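Local coordinates for tRNA (guanine(9)-N1)-methyltransferase (Schizosaccharomyces pombe, PDB 4JWH), which transfers a methyl group from S-adenosyl-L-methionine to N1 of guanosine 9 in cytoplasmic tRNA, at residues Q127-H140 / T253-E266. Numbering follows the deposited sequence. Where two conformers were deposited one is given.
With SAH (S-adenosyl-L-homocysteine), chain C.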
loop_
_atom_site.group_PDB
_atom_site.type_symbol
_atom_site.label_atom_id
_atom_site.label_comp_id
_atom_site.label_asym_id
_atom_site.label_seq_id
_atom_site.Cartn_x
_atom_site.Cartn_y
_atom_site.Cartn_z
ATOM N N GLN A 127 -4.802 -3.005 9.256
ATOM C CA GLN A 127 -4.107 -3.200 7.974
ATOM C C GLN A 127 -2.859 -2.351 7.831
ATOM O O GLN A 127 -1.858 -2.838 7.289
ATOM C CB GLN A 127 -5.061 -2.948 6.829
ATOM C CG GLN A 127 -6.099 -4.018 6.749
ATOM C CD GLN A 127 -7.048 -3.847 5.607
ATOM O OE1 GLN A 127 -6.683 -3.346 4.550
ATOM N NE2 GLN A 127 -8.271 -4.320 5.786
ATOM N N VAL A 128 -2.913 -1.096 8.299
ATOM C CA VAL A 128 -1.715 -0.236 8.297
ATOM C C VAL A 128 -0.627 -0.856 9.154
ATOM O O VAL A 128 0.536 -0.868 8.768
ATOM C CB VAL A 128 -2.004 1.210 8.808
ATOM C CG1 VAL A 128 -0.701 1.981 9.110
ATOM C CG2 VAL A 128 -2.871 1.992 7.779
ATOM N N THR A 129 -1.009 -1.341 10.336
ATOM C CA THR A 129 -0.066 -2.030 11.238
ATOM C C THR A 129 0.551 -3.275 10.566
ATOM O O THR A 129 1.760 -3.504 10.665
ATOM C CB THR A 129 -0.775 -2.421 12.552
ATOM O OG1 THR A 129 -1.313 -1.245 13.172
ATOM C CG2 THR A 129 0.174 -3.143 13.526
ATOM N N ARG A 130 -0.272 -4.058 9.859
ATOM C CA ARG A 130 0.243 -5.236 9.147
ATOM C C ARG A 130 1.239 -4.835 8.059
ATOM O O ARG A 130 2.200 -5.559 7.825
ATOM C CB ARG A 130 -0.882 -6.142 8.593
ATOM C CG ARG A 130 -1.290 -7.280 9.564
ATOM C CD ARG A 130 -2.098 -8.408 8.908
ATOM N NE ARG A 130 -3.509 -8.416 9.305
ATOM C CZ ARG A 130 -4.369 -9.370 8.948
ATOM N NH1 ARG A 130 -3.962 -10.387 8.203
ATOM N NH2 ARG A 130 -5.635 -9.316 9.335
ATOM N N CYS A 131 1.032 -3.675 7.420
ATOM C CA CYS A 131 1.984 -3.188 6.381
ATOM C C CYS A 131 3.344 -2.909 7.028
ATOM O O CYS A 131 4.388 -3.326 6.507
ATOM C CB CYS A 131 1.507 -1.914 5.668
ATOM S SG CYS A 131 0.018 -2.086 4.576
ATOM N N HIS A 132 3.330 -2.194 8.149
ATOM C CA HIS A 132 4.584 -2.011 8.894
ATOM C C HIS A 132 5.222 -3.342 9.311
ATOM O O HIS A 132 6.428 -3.533 9.157
ATOM C CB HIS A 132 4.379 -1.121 10.121
ATOM C CG HIS A 132 5.580 -1.059 11.003
ATOM N ND1 HIS A 132 5.631 -1.685 12.232
ATOM C CD2 HIS A 132 6.796 -0.486 10.815
ATOM C CE1 HIS A 132 6.817 -1.471 12.777
ATOM N NE2 HIS A 132 7.537 -0.738 11.946
ATOM N N SER A 133 4.429 -4.287 9.819
ATOM C CA SER A 133 5.033 -5.545 10.326
ATOM C C SER A 133 5.622 -6.360 9.172
ATOM O O SER A 133 6.709 -6.911 9.288
ATOM C CB SER A 133 4.014 -6.384 11.114
ATOM O OG SER A 133 3.285 -5.530 11.990
ATOM N N ALA A 134 4.889 -6.433 8.062
ATOM C CA ALA A 134 5.370 -7.130 6.858
ATOM C C ALA A 134 6.637 -6.442 6.309
ATOM O O ALA A 134 7.602 -7.100 5.926
ATOM C CB ALA A 134 4.271 -7.177 5.814
ATOM N N ASN A 135 6.657 -5.111 6.329
ATOM C CA ASN A 135 7.865 -4.393 5.923
ATOM C C ASN A 135 9.103 -4.675 6.771
ATOM O O ASN A 135 10.213 -4.785 6.256
ATOM C CB ASN A 135 7.614 -2.890 5.923
ATOM C CG ASN A 135 8.626 -2.154 5.089
ATOM O OD1 ASN A 135 9.001 -2.610 4.026
ATOM N ND2 ASN A 135 9.050 -1.005 5.555
ATOM N N ARG A 136 8.904 -4.764 8.075
ATOM C CA ARG A 136 10.005 -4.972 9.022
ATOM C C ARG A 136 10.778 -6.282 8.805
ATOM O O ARG A 136 12.004 -6.310 8.965
ATOM C CB ARG A 136 9.489 -4.894 10.475
ATOM C CG ARG A 136 10.623 -4.789 11.529
ATOM C CD ARG A 136 11.453 -3.460 11.393
ATOM N NE ARG A 136 10.710 -2.327 11.936
ATOM C CZ ARG A 136 10.702 -1.990 13.225
ATOM N NH1 ARG A 136 11.435 -2.671 14.104
ATOM N NH2 ARG A 136 9.955 -0.976 13.636
ATOM N N THR A 137 10.049 -7.350 8.454
ATOM C CA THR A 137 10.625 -8.672 8.280
ATOM C C THR A 137 10.996 -8.930 6.812
ATOM O O THR A 137 11.511 -10.002 6.480
ATOM C CB THR A 137 9.656 -9.797 8.773
ATOM O OG1 THR A 137 8.409 -9.709 8.074
ATOM C CG2 THR A 137 9.413 -9.714 10.269
ATOM N N ALA A 138 10.732 -7.955 5.934
ATOM C CA ALA A 138 10.900 -8.166 4.499
ATOM C C ALA A 138 12.385 -8.321 4.144
ATOM O O ALA A 138 13.256 -7.729 4.808
ATOM C CB ALA A 138 10.302 -7.011 3.727
ATOM N N LEU A 139 12.677 -9.095 3.114
ATOM C CA LEU A 139 14.051 -9.206 2.643
ATOM C C LEU A 139 14.549 -7.843 2.118
ATOM O O LEU A 139 15.720 -7.494 2.294
ATOM C CB LEU A 139 14.194 -10.308 1.584
ATOM C CG LEU A 139 15.624 -10.648 1.122
ATOM C CD1 LEU A 139 16.416 -11.282 2.281
ATOM C CD2 LEU A 139 15.665 -11.538 -0.124
ATOM N N HIS A 140 13.646 -7.065 1.518
ATOM C CA HIS A 140 13.952 -5.712 1.053
ATOM C C HIS A 140 12.976 -4.669 1.588
ATOM O O HIS A 140 12.037 -4.301 0.897
ATOM C CB HIS A 140 13.972 -5.662 -0.494
ATOM C CG HIS A 140 14.851 -6.697 -1.110
ATOM N ND1 HIS A 140 16.229 -6.652 -1.014
ATOM C CD2 HIS A 140 14.557 -7.835 -1.775
ATOM C CE1 HIS A 140 16.739 -7.705 -1.623
ATOM N NE2 HIS A 140 15.747 -8.432 -2.097
ATOM N N THR A 253 -7.091 -6.322 -0.091
ATOM C CA THR A 253 -7.054 -5.371 1.007
ATOM C C THR A 253 -5.737 -4.569 0.921
ATOM O O THR A 253 -4.793 -4.972 0.215
ATOM C CB THR A 253 -7.129 -6.063 2.385
ATOM O OG1 THR A 253 -5.922 -6.803 2.615
ATOM C CG2 THR A 253 -8.367 -6.996 2.503
ATOM N N VAL A 254 -5.684 -3.450 1.644
ATOM C CA VAL A 254 -4.464 -2.633 1.721
ATOM C C VAL A 254 -3.245 -3.506 2.056
ATOM O O VAL A 254 -2.242 -3.482 1.343
ATOM C CB VAL A 254 -4.609 -1.497 2.750
ATOM C CG1 VAL A 254 -3.271 -0.761 2.937
ATOM C CG2 VAL A 254 -5.748 -0.527 2.345
ATOM N N ASN A 255 -3.348 -4.312 3.113
ATOM C CA ASN A 255 -2.188 -5.107 3.532
ATOM C C ASN A 255 -1.888 -6.242 2.568
ATOM O O ASN A 255 -0.742 -6.613 2.420
ATOM C CB ASN A 255 -2.319 -5.677 4.960
ATOM C CG ASN A 255 -3.425 -6.708 5.066
ATOM O OD1 ASN A 255 -4.587 -6.348 5.053
ATOM N ND2 ASN A 255 -3.064 -8.002 5.070
ATOM N N GLN A 256 -2.898 -6.812 1.932
ATOM C CA GLN A 256 -2.626 -7.870 0.937
ATOM C C GLN A 256 -1.799 -7.321 -0.231
ATOM O O GLN A 256 -0.850 -7.954 -0.711
ATOM C CB GLN A 256 -3.921 -8.513 0.429
ATOM C CG GLN A 256 -4.526 -9.516 1.422
ATOM C CD GLN A 256 -5.875 -10.041 0.965
ATOM O OE1 GLN A 256 -6.655 -9.312 0.352
ATOM N NE2 GLN A 256 -6.157 -11.319 1.263
ATOM N N VAL A 257 -2.151 -6.131 -0.679
ATOM C CA VAL A 257 -1.455 -5.516 -1.810
ATOM C C VAL A 257 -0.036 -5.192 -1.373
ATOM O O VAL A 257 0.920 -5.519 -2.053
ATOM C CB VAL A 257 -2.192 -4.217 -2.242
ATOM C CG1 VAL A 257 -1.328 -3.401 -3.207
ATOM C CG2 VAL A 257 -3.520 -4.597 -2.901
ATOM N N PHE A 258 0.102 -4.575 -0.205
ATOM C CA PHE A 258 1.450 -4.285 0.320
ATOM C C PHE A 258 2.318 -5.539 0.389
ATOM O O PHE A 258 3.468 -5.550 -0.078
ATOM C CB PHE A 258 1.432 -3.614 1.697
ATOM C CG PHE A 258 2.808 -3.291 2.189
ATOM C CD1 PHE A 258 3.402 -2.088 1.847
ATOM C CD2 PHE A 258 3.547 -4.230 2.897
ATOM C CE1 PHE A 258 4.729 -1.792 2.251
ATOM C CE2 PHE A 258 4.868 -3.962 3.282
ATOM C CZ PHE A 258 5.447 -2.729 2.947
ATOM N N GLU A 259 1.776 -6.589 1.013
ATOM C CA GLU A 259 2.480 -7.849 1.170
ATOM C C GLU A 259 2.891 -8.441 -0.182
ATOM O O GLU A 259 4.005 -8.997 -0.342
ATOM C CB GLU A 259 1.605 -8.841 1.957
ATOM C CG GLU A 259 1.406 -8.480 3.439
ATOM C CD GLU A 259 0.210 -9.228 4.041
ATOM O OE1 GLU A 259 -0.181 -8.920 5.173
ATOM O OE2 GLU A 259 -0.377 -10.105 3.341
ATOM N N ILE A 260 1.993 -8.348 -1.166
ATOM C CA ILE A 260 2.319 -8.855 -2.496
ATOM C C ILE A 260 3.489 -8.070 -3.124
ATOM O O ILE A 260 4.414 -8.669 -3.665
ATOM C CB ILE A 260 1.075 -8.864 -3.406
ATOM C CG1 ILE A 260 0.123 -10.027 -3.012
ATOM C CG2 ILE A 260 1.454 -8.863 -4.926
ATOM C CD1 ILE A 260 -1.291 -9.704 -3.512
ATOM N N LEU A 261 3.449 -6.741 -3.039
ATOM C CA LEU A 261 4.540 -5.899 -3.565
ATOM C C LEU A 261 5.857 -6.281 -2.924
ATOM O O LEU A 261 6.852 -6.469 -3.615
ATOM C CB LEU A 261 4.265 -4.416 -3.334
ATOM C CG LEU A 261 2.952 -3.887 -3.939
ATOM C CD1 LEU A 261 2.788 -2.409 -3.519
ATOM C CD2 LEU A 261 3.008 -4.017 -5.471
ATOM N N SER A 262 5.851 -6.410 -1.609
ATOM C CA SER A 262 7.040 -6.687 -0.836
ATOM C C SER A 262 7.618 -8.055 -1.205
ATOM O O SER A 262 8.844 -8.219 -1.365
ATOM C CB SER A 262 6.678 -6.599 0.657
ATOM O OG SER A 262 7.808 -6.797 1.490
ATOM N N LEU A 263 6.732 -9.029 -1.403
ATOM C CA LEU A 263 7.177 -10.356 -1.809
ATOM C C LEU A 263 7.708 -10.392 -3.242
ATOM O O LEU A 263 8.608 -11.179 -3.579
ATOM C CB LEU A 263 6.088 -11.396 -1.573
ATOM C CG LEU A 263 5.917 -11.734 -0.071
ATOM C CD1 LEU A 263 4.728 -12.688 0.179
ATOM C CD2 LEU A 263 7.158 -12.302 0.535
ATOM N N TRP A 264 7.176 -9.530 -4.095
ATOM C CA TRP A 264 7.713 -9.431 -5.430
ATOM C C TRP A 264 9.164 -8.949 -5.369
ATOM O O TRP A 264 10.013 -9.466 -6.090
ATOM C CB TRP A 264 6.886 -8.528 -6.351
ATOM C CG TRP A 264 7.388 -8.668 -7.780
ATOM C CD1 TRP A 264 7.002 -9.596 -8.693
ATOM C CD2 TRP A 264 8.403 -7.867 -8.420
ATOM N NE1 TRP A 264 7.712 -9.433 -9.875
ATOM C CE2 TRP A 264 8.570 -8.371 -9.733
ATOM C CE3 TRP A 264 9.183 -6.775 -8.005
ATOM C CZ2 TRP A 264 9.497 -7.823 -10.642
ATOM C CZ3 TRP A 264 10.100 -6.231 -8.897
ATOM C CH2 TRP A 264 10.248 -6.752 -10.207
ATOM N N LEU A 265 9.451 -7.957 -4.532
ATOM C CA LEU A 265 10.846 -7.530 -4.353
ATOM C C LEU A 265 11.757 -8.723 -4.043
ATOM O O LEU A 265 12.829 -8.872 -4.640
ATOM C CB LEU A 265 10.960 -6.449 -3.284
ATOM C CG LEU A 265 10.207 -5.176 -3.653
ATOM C CD1 LEU A 265 10.228 -4.181 -2.512
ATOM C CD2 LEU A 265 10.758 -4.555 -4.961
ATOM N N GLU A 266 11.314 -9.581 -3.125
ATOM C CA GLU A 266 12.074 -10.770 -2.767
ATOM C C GLU A 266 12.186 -11.792 -3.903
ATOM O O GLU A 266 13.289 -12.218 -4.258
ATOM C CB GLU A 266 11.450 -11.436 -1.542
ATOM C CG GLU A 266 12.127 -12.756 -1.224
ATOM C CD GLU A 266 11.898 -13.258 0.198
ATOM O OE1 GLU A 266 11.417 -12.496 1.064
ATOM O OE2 GLU A 266 12.241 -14.435 0.432
HETATM N N SAH C . -12.816 1.072 -4.364
HETATM C CA SAH C . -11.516 1.297 -3.750
HETATM C CB SAH C . -11.214 0.035 -2.900
HETATM C CG SAH C . -9.800 -0.361 -3.000
HETATM S SD SAH C . -9.023 -1.631 -2.079
HETATM C C SAH C . -10.579 1.796 -4.842
HETATM O O SAH C . -9.405 1.594 -4.923
HETATM O OXT SAH C . -11.012 2.518 -5.690
HETATM C "C5'" SAH C . -7.686 -0.761 -1.365
HETATM C "C4'" SAH C . -6.456 -0.499 -2.227
HETATM O "O4'" SAH C . -5.760 -1.661 -2.555
HETATM C "C3'" SAH C . -6.675 0.230 -3.558
HETATM O "O3'" SAH C . -6.805 1.613 -3.404
HETATM C "C2'" SAH C . -5.491 -0.160 -4.373
HETATM O "O2'" SAH C . -4.455 0.720 -4.079
HETATM C "C1'" SAH C . -5.225 -1.543 -3.841
HETATM N N9 SAH C . -5.693 -2.615 -4.736
HETATM C C8 SAH C . -6.592 -3.517 -4.460
HETATM N N7 SAH C . -6.745 -4.384 -5.426
HETATM C C5 SAH C . -5.893 -4.059 -6.348
HETATM C C6 SAH C . -5.509 -4.559 -7.669
HETATM N N6 SAH C . -6.104 -5.606 -8.179
HETATM N N1 SAH C . -4.564 -3.924 -8.319
HETATM C C2 SAH C . -3.960 -2.867 -7.808
HETATM N N3 SAH C . -4.257 -2.351 -6.642
HETATM C C4 SAH C . -5.192 -2.893 -5.872
HETATM O O HOH W 1 9.088 -4.427 1.758
HETATM O O HOH W 2 11.261 -8.031 0.328
HETATM O O HOH W 3 15.354 -10.757 -3.654
#
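Cys131 lies over one face of the Phe258 ring: its CB stands 4.2 Å from the ring centroid, 20° off the normal, a CH-pi contact, while SG sits obliquely and reaches Phe258 CB at 3.6 Å. With Phe258 CG anti to the backbone N (chi1 -178°), the ring is laid against Cys131 and Asn135, its CZ meeting Asn135 CB at 3.7 Å; the Asn135 amide stands almost perpendicular to the ring, OD1 at the ring edge and ND2 donating to Val142 O. At the N-terminal end, Gln127 OE1 accepts a weak, bent bond from Val254 N (3.1 Å). Asn255 crosses Gln127 at about a right angle, its OD1 3.3 Å from Gln127 CG; that oxygen accepts from Thr253 OG1, and ND2 donates almost straight to Glu259 OE1 (3.0 Å). Replacing Asn255 by alanine is likely to cost Thr253 OG1 its acceptor and Glu259 OE1 the amide N-H, opening a gap beside Gln127. Farther along, one water bridges Ser262 OG, Asn135 OD1 and His140 O. The axes of segments 127-137 and 254-266 run nearly parallel (14°, 8.6 Å), and Phe258 also touches Ile106 and Ile211 of the parallel sheet. Two neighbouring helices thus cover one sheet face, as expected of the SPOUT alpha/beta fold, with Val257 lining the S-adenosyl-L-homocysteine pocket.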